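Local coordinates for protein SidF, inhibitor of growth family, member 3 (Legionella pneumophila subsp. pneumophila, PDB 4FYE) that dephosphorylates membrane phosphoinositides, probably removing the 3-phosphate of phosphatidylinositol 3,4,5-trisphosphate, at residues H187-P192 with L696-T702; K321-Y326 with L345-N350; K374-E378 with V436-Q440. The protein carries 1 engineered substitution. All blocks are in the same frame, centred on the assembly; numbering follows the deposited sequence.

In the fold
The three contacts join separate parts of one phosphatase domain. Interaction 1 closes the longest loop of the three, and both other pairs lie within it in sequence; interaction 2 is complete before interaction 3 begins. Centres are about 42 Å (1 and 2), about 34 Å (1 and 3) and about 41 Å (2 and 3) apart. Interactions 1 and 3 lie on opposite sides of the chain's centre, whereas interaction 2 is peripheral. The turn between strand 641-645 and helix 652-668 probably forms the P-loop of a cysteine-based phosphatase, its expected nucleophilic cysteine being serine here, probably the engineered change. Interaction 1 packs against that helix, and helix 373-387, which carries interaction 3, meets the turn through Gln376.

Interaction 1: H187-P192 with L696-T702; sequences HRFKAP and LDRELTT
His187 faces Thr702 at one end of this contact and Ala191 faces Leu696 at the other, so the two segments run in opposite directions. Their CA atoms are 7.2 Å apart at His187 and Thr702, 7.7 Å at Phe189 and Glu699, where that ring and chain lie between them, and 6.0 Å at Ala191 and Leu696. Phe189, with CG set between its backbone N and carbonyl carbon (chi1 56°), turns its ring face to Glu699. There Glu699 CB makes a CH-pi contact 4.0 Å from the Phe189 ring centroid, 15° off the normal. The Glu699 chain bends at chi2 and slides past the ring, its carboxylate tilted 16° from the ring plane. Strand 184-189 is an inner strand of a six-stranded mixed sheet, and the segment from helix 692-699 into helix 701-712 packs against it; helix 652-668 adds Leu665 to Phe189 and Trp666 to Leu696. Burial of Glu699 is consistent with the hydrogen bonds of OE1 to Tyr58 and OE2 to Ser56, and Ser56 also pairs with His187 NE2. The imidazole lies between Thr702 OG1, 3.0 Å above one face, and Phe189 CD1 over the other, while Glu699 O stands in plane at its edge, 3.3 Å from His187 CE1. Farther along, branched Leu696 reaches Phe189 CE2 with CD2 at 3.9 Å and lays CB 4.1 Å from Pro192 CG.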
loop_
_atom_site.group_PDB
_atom_site.type_symbol
_atom_site.label_atom_id
_atom_site.label_comp_id
_atom_site.label_asym_id
_atom_site.label_seq_id
_atom_site.Cartn_x
_atom_site.Cartn_y
_atom_site.Cartn_z
ATOM N N HIS A 187 5.075 14.554 3.787
ATOM C CA HIS A 187 4.859 15.185 5.082
ATOM C C HIS A 187 6.095 15.171 5.914
ATOM O O HIS A 187 6.594 14.064 6.257
ATOM C CB HIS A 187 3.796 14.451 5.822
ATOM C CG HIS A 187 3.418 15.076 7.136
ATOM N ND1 HIS A 187 2.799 14.392 8.083
ATOM C CD2 HIS A 187 3.677 16.325 7.664
ATOM C CE1 HIS A 187 2.563 15.165 9.135
ATOM N NE2 HIS A 187 3.147 16.347 8.893
ATOM N N ARG A 188 6.581 16.369 6.257
ATOM C CA ARG A 188 7.715 16.568 7.192
ATOM C C ARG A 188 7.302 17.091 8.563
ATOM O O ARG A 188 6.516 18.055 8.667
ATOM C CB ARG A 188 8.627 17.662 6.641
ATOM C CG ARG A 188 8.955 17.415 5.176
ATOM C CD ARG A 188 9.729 18.604 4.550
ATOM N NE ARG A 188 11.085 18.716 5.063
ATOM C CZ ARG A 188 12.148 18.998 4.307
ATOM N NH1 ARG A 188 12.018 19.213 2.998
ATOM N NH2 ARG A 188 13.350 19.071 4.860
ATOM N N PHE A 189 7.931 16.529 9.596
ATOM C CA PHE A 189 7.645 16.819 11.008
ATOM C C PHE A 189 8.761 16.289 11.962
ATOM O O PHE A 189 9.371 15.272 11.685
ATOM C CB PHE A 189 6.298 16.154 11.443
ATOM C CG PHE A 189 6.247 14.620 11.216
ATOM C CD1 PHE A 189 5.963 14.083 9.955
ATOM C CD2 PHE A 189 6.510 13.717 12.279
ATOM C CE1 PHE A 189 5.992 12.689 9.714
ATOM C CE2 PHE A 189 6.514 12.316 12.056
ATOM C CZ PHE A 189 6.212 11.804 10.781
ATOM N N LYS A 190 8.968 16.928 13.111
ATOM C CA LYS A 190 9.772 16.347 14.189
ATOM C C LYS A 190 8.969 15.341 15.021
ATOM O O LYS A 190 8.096 15.714 15.782
ATOM C CB LYS A 190 10.342 17.464 15.068
ATOM C CG LYS A 190 11.388 18.335 14.351
ATOM C CD LYS A 190 11.666 19.717 15.011
ATOM C CE LYS A 190 12.729 19.646 16.109
ATOM N NZ LYS A 190 14.071 19.110 15.675
ATOM N N ALA A 191 9.238 14.052 14.863
ATOM C CA ALA A 191 8.671 13.065 15.767
ATOM C C ALA A 191 9.156 13.289 17.198
ATOM O O ALA A 191 10.257 13.800 17.415
ATOM C CB ALA A 191 9.079 11.691 15.317
ATOM N N PRO A 192 8.363 12.873 18.182
ATOM C CA PRO A 192 8.850 12.829 19.575
ATOM C C PRO A 192 10.252 12.173 19.767
ATOM O O PRO A 192 10.492 11.059 19.251
ATOM C CB PRO A 192 7.771 12.010 20.312
ATOM C CG PRO A 192 6.819 11.511 19.288
ATOM C CD PRO A 192 7.016 12.289 18.027
ATOM N N LEU A 696 3.019 10.989 18.180
ATOM C CA LEU A 696 3.405 10.504 16.854
ATOM C C LEU A 696 2.149 10.155 16.084
ATOM O O LEU A 696 1.998 10.503 14.908
ATOM C CB LEU A 696 4.286 9.257 16.960
ATOM C CG LEU A 696 5.392 9.025 15.909
ATOM C CD1 LEU A 696 5.795 7.570 15.769
ATOM C CD2 LEU A 696 5.226 9.623 14.529
ATOM N N ASP A 697 1.245 9.427 16.729
ATOM C CA ASP A 697 0.109 8.933 16.003
ATOM C C ASP A 697 -0.626 10.161 15.392
ATOM O O ASP A 697 -1.121 10.075 14.316
ATOM C CB ASP A 697 -0.777 8.063 16.927
ATOM C CG ASP A 697 -1.692 7.084 16.154
ATOM O OD1 ASP A 697 -1.344 6.653 15.014
ATOM O OD2 ASP A 697 -2.751 6.705 16.711
ATOM N N ARG A 698 -0.604 11.314 16.072
ATOM C CA ARG A 698 -1.281 12.499 15.621
ATOM C C ARG A 698 -0.704 12.943 14.320
ATOM O O ARG A 698 -1.401 13.512 13.492
ATOM C CB ARG A 698 -1.226 13.621 16.659
ATOM C CG ARG A 698 -2.193 13.382 17.805
ATOM C CD ARG A 698 -2.140 14.499 18.777
ATOM N NE ARG A 698 -3.167 14.359 19.810
ATOM C CZ ARG A 698 -3.278 15.192 20.865
ATOM N NH1 ARG A 698 -2.395 16.174 21.012
ATOM N NH2 ARG A 698 -4.275 15.049 21.773
ATOM N N GLU A 699 0.522 12.579 14.048
ATOM C CA GLU A 699 1.153 13.132 12.845
ATOM C C GLU A 699 0.620 12.419 11.589
ATOM O O GLU A 699 0.470 13.038 10.526
ATOM C CB GLU A 699 2.677 12.999 12.895
ATOM C CG GLU A 699 3.423 13.757 13.995
ATOM C CD GLU A 699 3.267 15.257 13.868
ATOM O OE1 GLU A 699 3.707 15.938 14.792
ATOM O OE2 GLU A 699 2.685 15.773 12.874
ATOM N N LEU A 700 0.305 11.134 11.737
ATOM C CA LEU A 700 0.144 10.217 10.600
ATOM C C LEU A 700 -1.119 10.384 9.751
ATOM O O LEU A 700 -1.223 9.824 8.668
ATOM C CB LEU A 700 0.283 8.783 11.088
ATOM C CG LEU A 700 1.484 8.715 12.023
ATOM C CD1 LEU A 700 1.467 7.387 12.757
ATOM C CD2 LEU A 700 2.765 8.875 11.213
ATOM N N THR A 701 -2.098 11.178 10.152
ATOM C CA THR A 701 -3.301 11.245 9.251
ATOM C C THR A 701 -3.097 12.228 8.142
ATOM O O THR A 701 -3.837 12.255 7.121
ATOM C CB THR A 701 -4.573 11.594 9.995
ATOM O OG1 THR A 701 -4.200 12.390 11.141
ATOM C CG2 THR A 701 -5.263 10.270 10.450
ATOM N N THR A 702 -2.062 13.017 8.276
ATOM C CA THR A 702 -1.928 14.094 7.321
ATOM C C THR A 702 -1.572 13.643 5.905
ATOM O O THR A 702 -2.203 14.103 4.953
ATOM C CB THR A 702 -1.245 15.378 7.902
ATOM O OG1 THR A 702 0.023 15.557 7.355
ATOM C CG2 THR A 702 -1.165 15.350 9.369
#

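Interaction 2: K321-Y326 with L345-N350; sequences KIPEEY and LYVEHN
Tyr326 and His349 form an offset aromatic stack at the periphery of the fold, where the loop following helix 315-320 folds back on the last turns of helix 335-349. Their centroids are 4.2 Å apart with planes at 22°, and His349 CE1 sits over the Tyr326 ring face, displaced toward the rim and 3.3 Å from Tyr326 CD2. Both residues hold CG anti to the carbonyl carbon, and in that setting (chi1 -57° for Tyr326) the rings overlap. Flat, partly polar rings suit this place, since they can bury their faces while remaining near solvent. Next to the stack, Ile322 and Leu345 form an apolar pair: Ile322 CD1 reaches across to Leu345 CB at 3.7 Å, the two side chains crossing at about a right angle. Lys321 runs alongside Tyr346 in the same direction, and its CG lies 3.5 Å from Tyr346 CE1, at the ring edge. The polar tie is made by Asn350. Its ND2 donates to Lys321 O at 2.9 Å in a nearly straight bond (164°), arriving from above the carbonyl plane, and also donates to Tyr346 O at 3.0 Å, on a lone pair in the carbonyl plane. Both acceptors lie close to the plane of the Asn350 amide, so the two bonds fix its rotation. One neutral amide thus satisfies the carbonyl of Lys321 and a helix carbonyl together, joining the two backbones without any charge.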
loop_
_atom_site.group_PDB
_atom_site.type_symbol
_atom_site.label_atom_id
_atom_site.label_comp_id
_atom_site.label_asym_id
_atom_site.label_seq_id
_atom_site.Cartn_x
_atom_site.Cartn_y
_atom_site.Cartn_z
ATOM N N LYS A 321 28.022 -6.576 -8.490
ATOM C CA LYS A 321 27.235 -7.640 -9.039
ATOM C C LYS A 321 27.531 -7.887 -10.508
ATOM O O LYS A 321 27.001 -8.794 -11.086
ATOM C CB LYS A 321 25.754 -7.326 -8.795
ATOM C CG LYS A 321 25.047 -8.328 -7.899
ATOM C CD LYS A 321 25.603 -8.390 -6.495
ATOM C CE LYS A 321 25.564 -9.834 -6.019
ATOM N NZ LYS A 321 24.300 -10.000 -5.241
ATOM N N ILE A 322 28.414 -7.136 -11.136
ATOM C CA ILE A 322 28.743 -7.478 -12.518
ATOM C C ILE A 322 30.112 -8.197 -12.624
ATOM O O ILE A 322 31.135 -7.630 -12.220
ATOM C CB ILE A 322 28.735 -6.209 -13.366
ATOM C CG1 ILE A 322 27.381 -5.539 -13.257
ATOM C CG2 ILE A 322 29.125 -6.482 -14.818
ATOM C CD1 ILE A 322 27.457 -4.107 -13.746
ATOM N N PRO A 323 30.154 -9.448 -13.144
ATOM C CA PRO A 323 31.469 -10.142 -13.025
ATOM C C PRO A 323 32.598 -9.352 -13.630
ATOM O O PRO A 323 32.387 -8.671 -14.617
ATOM C CB PRO A 323 31.244 -11.420 -13.789
ATOM C CG PRO A 323 29.773 -11.726 -13.450
ATOM C CD PRO A 323 29.051 -10.397 -13.407
ATOM N N GLU A 324 33.795 -9.451 -13.061
ATOM C CA GLU A 324 34.897 -8.602 -13.502
ATOM C C GLU A 324 35.058 -8.485 -15.021
ATOM O O GLU A 324 35.286 -7.408 -15.553
ATOM C CB GLU A 324 36.207 -9.077 -12.888
ATOM C CG GLU A 324 37.206 -7.977 -12.596
ATOM C CD GLU A 324 38.586 -8.554 -12.337
ATOM O OE1 GLU A 324 39.605 -7.861 -12.638
ATOM O OE2 GLU A 324 38.646 -9.724 -11.859
ATOM N N GLU A 325 34.880 -9.591 -15.707
ATOM C CA GLU A 325 35.233 -9.710 -17.127
ATOM C C GLU A 325 34.202 -9.070 -18.042
ATOM O O GLU A 325 34.352 -9.103 -19.257
ATOM C CB GLU A 325 35.322 -11.184 -17.427
ATOM C CG GLU A 325 34.906 -11.895 -16.138
ATOM C CD GLU A 325 33.930 -13.030 -16.281
ATOM O OE1 GLU A 325 33.414 -13.399 -15.250
ATOM O OE2 GLU A 325 33.670 -13.592 -17.361
ATOM N N TYR A 326 33.136 -8.518 -17.467
ATOM C CA TYR A 326 32.168 -7.749 -18.255
ATOM C C TYR A 326 32.138 -6.294 -17.871
ATOM O O TYR A 326 31.370 -5.533 -18.434
ATOM C CB TYR A 326 30.773 -8.321 -18.137
ATOM C CG TYR A 326 30.773 -9.744 -18.546
ATOM C CD1 TYR A 326 31.096 -10.100 -19.853
ATOM C CD2 TYR A 326 30.491 -10.749 -17.626
ATOM C CE1 TYR A 326 31.133 -11.427 -20.236
ATOM C CE2 TYR A 326 30.509 -12.078 -18.000
ATOM C CZ TYR A 326 30.841 -12.407 -19.303
ATOM O OH TYR A 326 30.871 -13.720 -19.679
ATOM N N LEU A 345 23.894 -4.025 -17.550
ATOM C CA LEU A 345 24.828 -5.119 -17.370
ATOM C C LEU A 345 24.406 -5.966 -16.179
ATOM O O LEU A 345 24.477 -7.165 -16.239
ATOM C CB LEU A 345 26.265 -4.601 -17.195
ATOM C CG LEU A 345 26.936 -4.137 -18.502
ATOM C CD1 LEU A 345 28.216 -3.323 -18.311
ATOM C CD2 LEU A 345 27.220 -5.276 -19.480
ATOM N N TYR A 346 23.915 -5.334 -15.116
ATOM C CA TYR A 346 23.485 -6.031 -13.943
ATOM C C TYR A 346 22.395 -7.024 -14.307
ATOM O O TYR A 346 22.424 -8.206 -13.825
ATOM C CB TYR A 346 23.016 -5.075 -12.836
ATOM C CG TYR A 346 22.308 -5.803 -11.681
ATOM C CD1 TYR A 346 22.983 -6.724 -10.887
ATOM C CD2 TYR A 346 21.006 -5.611 -11.430
ATOM C CE1 TYR A 346 22.344 -7.413 -9.865
ATOM C CE2 TYR A 346 20.362 -6.275 -10.419
ATOM C CZ TYR A 346 21.038 -7.192 -9.650
ATOM O OH TYR A 346 20.397 -7.892 -8.632
ATOM N N VAL A 347 21.451 -6.553 -15.140
ATOM C CA VAL A 347 20.253 -7.321 -15.451
ATOM C C VAL A 347 20.615 -8.495 -16.356
ATOM O O VAL A 347 20.080 -9.593 -16.204
ATOM C CB VAL A 347 19.155 -6.471 -16.162
ATOM C CG1 VAL A 347 18.063 -7.396 -16.694
ATOM C CG2 VAL A 347 18.566 -5.449 -15.219
ATOM N N GLU A 348 21.576 -8.261 -17.240
ATOM C CA GLU A 348 21.982 -9.214 -18.248
ATOM C C GLU A 348 22.708 -10.390 -17.569
ATOM O O GLU A 348 22.496 -11.534 -17.918
ATOM C CB GLU A 348 22.798 -8.462 -19.303
ATOM C CG GLU A 348 23.606 -9.267 -20.322
ATOM C CD GLU A 348 24.517 -8.362 -21.206
ATOM O OE1 GLU A 348 25.631 -8.812 -21.602
ATOM O OE2 GLU A 348 24.128 -7.192 -21.505
ATOM N N HIS A 349 23.463 -10.119 -16.517
ATOM C CA HIS A 349 24.198 -11.166 -15.834
ATOM C C HIS A 349 23.666 -11.670 -14.506
ATOM O O HIS A 349 24.310 -12.507 -13.896
ATOM C CB HIS A 349 25.653 -10.697 -15.656
ATOM C CG HIS A 349 26.305 -10.317 -16.958
ATOM N ND1 HIS A 349 26.962 -11.202 -17.719
ATOM C CD2 HIS A 349 26.310 -9.154 -17.645
ATOM C CE1 HIS A 349 27.397 -10.626 -18.827
ATOM N NE2 HIS A 349 27.005 -9.363 -18.788
ATOM N N ASN A 350 22.526 -11.178 -14.007
ATOM C CA ASN A 350 22.015 -11.714 -12.760
ATOM C C ASN A 350 20.536 -12.072 -12.840
ATOM O O ASN A 350 19.720 -11.263 -13.317
ATOM C CB ASN A 350 22.265 -10.695 -11.608
ATOM C CG ASN A 350 23.781 -10.479 -11.308
ATOM O OD1 ASN A 350 24.327 -11.101 -10.428
ATOM N ND2 ASN A 350 24.410 -9.601 -12.011
#

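Interaction 3: K374-E378 with V436-Q440; sequences KEQFE and VTKNQ
Phe377 meets Val436, Thr437 and Gln440, and no hydrogen bond crosses between the segments. The CH-pi part comes from Thr437, whose methyl CG2 stands over the centre of the Phe377 ring, 4.0 Å from the centroid and only 8° off the normal. Phe377 reaches the start of helix 438-458 from helix 373-387 with its ring carbon CG opposite N (chi1 160°). Among the apolar contacts, Val436 CG1 lies beside Phe377 CD2 at 3.8 Å, the two side chains sliding past each other in opposite directions, while Gln440 CB lies in plane at the ring edge, 3.9 Å from Phe377 CZ. Phenylalanine suits the site because its flat ring offers both a face and an edge, and Met414 and Ser416 of strand 402-416 also pack against it. Val436 O approaches the ring obliquely, 3.7 Å from Phe377 CE2. Gln440 lends its aliphatic stem to the ring and bends at chi2, its amide bonding instead to Met414 O, Arg443 and Tyr547. On the exposed side Lys374 NZ and Glu378 OE2 form a salt bridge of 3.0 Å one helical turn apart, the ammonium coming to the syn side of the carboxylate, 25° out of its plane; Lys374 CD grazes Val436 CG2 at 4.3 Å. Helix 373-387 is thus joined to the entry into helix 438-458 by shape and dispersion, while Lys374 and Glu378 pair with each other within helix 373-387.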
loop_
_atom_site.group_PDB
_atom_site.type_symbol
_atom_site.label_atom_id
_atom_site.label_comp_id
_atom_site.label_asym_id
_atom_site.label_seq_id
_atom_site.Cartn_x
_atom_site.Cartn_y
_atom_site.Cartn_z
ATOM N N LYS A 374 -15.175 -11.058 -1.710
ATOM C CA LYS A 374 -14.792 -12.458 -1.789
ATOM C C LYS A 374 -13.858 -12.695 -2.974
ATOM O O LYS A 374 -12.819 -13.354 -2.820
ATOM C CB LYS A 374 -16.000 -13.426 -1.721
ATOM C CG LYS A 374 -15.688 -14.883 -2.104
ATOM C CD LYS A 374 -16.263 -15.909 -1.135
ATOM C CE LYS A 374 -17.062 -17.047 -1.789
ATOM N NZ LYS A 374 -16.317 -18.055 -2.616
ATOM N N GLU A 375 -14.188 -12.114 -4.128
ATOM C CA GLU A 375 -13.291 -12.225 -5.303
ATOM C C GLU A 375 -11.984 -11.488 -5.084
ATOM O O GLU A 375 -10.916 -11.981 -5.452
ATOM C CB GLU A 375 -13.971 -11.742 -6.582
ATOM C CG GLU A 375 -15.062 -12.698 -7.065
ATOM C CD GLU A 375 -16.361 -12.635 -6.212
ATOM O OE1 GLU A 375 -16.872 -11.535 -5.853
ATOM O OE2 GLU A 375 -16.890 -13.720 -5.913
ATOM N N GLN A 376 -12.048 -10.334 -4.437
ATOM C CA GLN A 376 -10.819 -9.538 -4.197
ATOM C C GLN A 376 -9.853 -10.357 -3.433
ATOM O O GLN A 376 -8.633 -10.181 -3.555
ATOM C CB GLN A 376 -11.090 -8.270 -3.403
ATOM C CG GLN A 376 -11.998 -7.300 -4.101
ATOM C CD GLN A 376 -12.272 -6.071 -3.243
ATOM O OE1 GLN A 376 -13.426 -5.592 -3.097
ATOM N NE2 GLN A 376 -11.223 -5.561 -2.665
ATOM N N PHE A 377 -10.388 -11.294 -2.664
ATOM C CA PHE A 377 -9.531 -12.220 -1.955
ATOM C C PHE A 377 -9.176 -13.320 -2.928
ATOM O O PHE A 377 -8.010 -13.559 -3.221
ATOM C CB PHE A 377 -10.191 -12.767 -0.676
ATOM C CG PHE A 377 -9.567 -14.041 -0.178
ATOM C CD1 PHE A 377 -8.298 -14.033 0.366
ATOM C CD2 PHE A 377 -10.231 -15.244 -0.296
ATOM C CE1 PHE A 377 -7.706 -15.194 0.830
ATOM C CE2 PHE A 377 -9.636 -16.434 0.142
ATOM C CZ PHE A 377 -8.366 -16.410 0.717
ATOM N N GLU A 378 -10.202 -13.958 -3.449
ATOM C CA GLU A 378 -10.011 -15.191 -4.199
ATOM C C GLU A 378 -9.201 -15.068 -5.501
ATOM O O GLU A 378 -8.295 -15.870 -5.720
ATOM C CB GLU A 378 -11.323 -15.908 -4.418
ATOM C CG GLU A 378 -11.387 -17.155 -3.574
ATOM C CD GLU A 378 -12.765 -17.799 -3.563
ATOM O OE1 GLU A 378 -13.287 -18.187 -4.650
ATOM O OE2 GLU A 378 -13.319 -17.945 -2.447
ATOM N N VAL A 436 -13.839 -18.442 5.019
ATOM C CA VAL A 436 -13.305 -18.263 3.681
ATOM C C VAL A 436 -11.753 -18.179 3.608
ATOM O O VAL A 436 -11.179 -18.656 2.660
ATOM C CB VAL A 436 -13.852 -16.965 3.036
ATOM C CG1 VAL A 436 -13.169 -16.733 1.676
ATOM C CG2 VAL A 436 -15.352 -17.055 2.862
ATOM N N THR A 437 -11.101 -17.548 4.588
ATOM C CA THR A 437 -9.684 -17.193 4.546
ATOM C C THR A 437 -8.914 -18.090 5.519
ATOM O O THR A 437 -7.669 -17.972 5.613
ATOM C CB THR A 437 -9.444 -15.725 5.039
ATOM O OG1 THR A 437 -9.998 -15.607 6.373
ATOM C CG2 THR A 437 -10.057 -14.690 4.101
ATOM N N LYS A 438 -9.641 -18.921 6.277
ATOM C CA LYS A 438 -9.032 -19.830 7.282
ATOM C C LYS A 438 -7.800 -20.548 6.716
ATOM O O LYS A 438 -6.711 -20.441 7.289
ATOM C CB LYS A 438 -10.057 -20.852 7.817
ATOM C CG LYS A 438 -9.709 -21.476 9.179
ATOM C CD LYS A 438 -10.323 -22.881 9.413
ATOM C CE LYS A 438 -9.344 -24.091 9.334
ATOM N NZ LYS A 438 -7.961 -23.842 8.776
ATOM N N ASN A 439 -7.979 -21.279 5.604
ATOM C CA ASN A 439 -6.878 -22.037 4.980
ATOM C C ASN A 439 -5.638 -21.182 4.586
ATOM O O ASN A 439 -4.467 -21.558 4.895
ATOM C CB ASN A 439 -7.385 -22.829 3.754
ATOM C CG ASN A 439 -8.140 -24.124 4.153
ATOM O OD1 ASN A 439 -8.102 -24.573 5.312
ATOM N ND2 ASN A 439 -8.831 -24.724 3.186
ATOM N N GLN A 440 -5.885 -20.048 3.909
ATOM C CA GLN A 440 -4.787 -19.298 3.299
ATOM C C GLN A 440 -4.008 -18.651 4.409
ATOM O O GLN A 440 -2.791 -18.559 4.349
ATOM C CB GLN A 440 -5.308 -18.296 2.287
ATOM C CG GLN A 440 -4.254 -17.403 1.621
ATOM C CD GLN A 440 -2.997 -18.138 1.173
ATOM O OE1 GLN A 440 -3.026 -19.306 0.739
ATOM N NE2 GLN A 440 -1.886 -17.471 1.319
#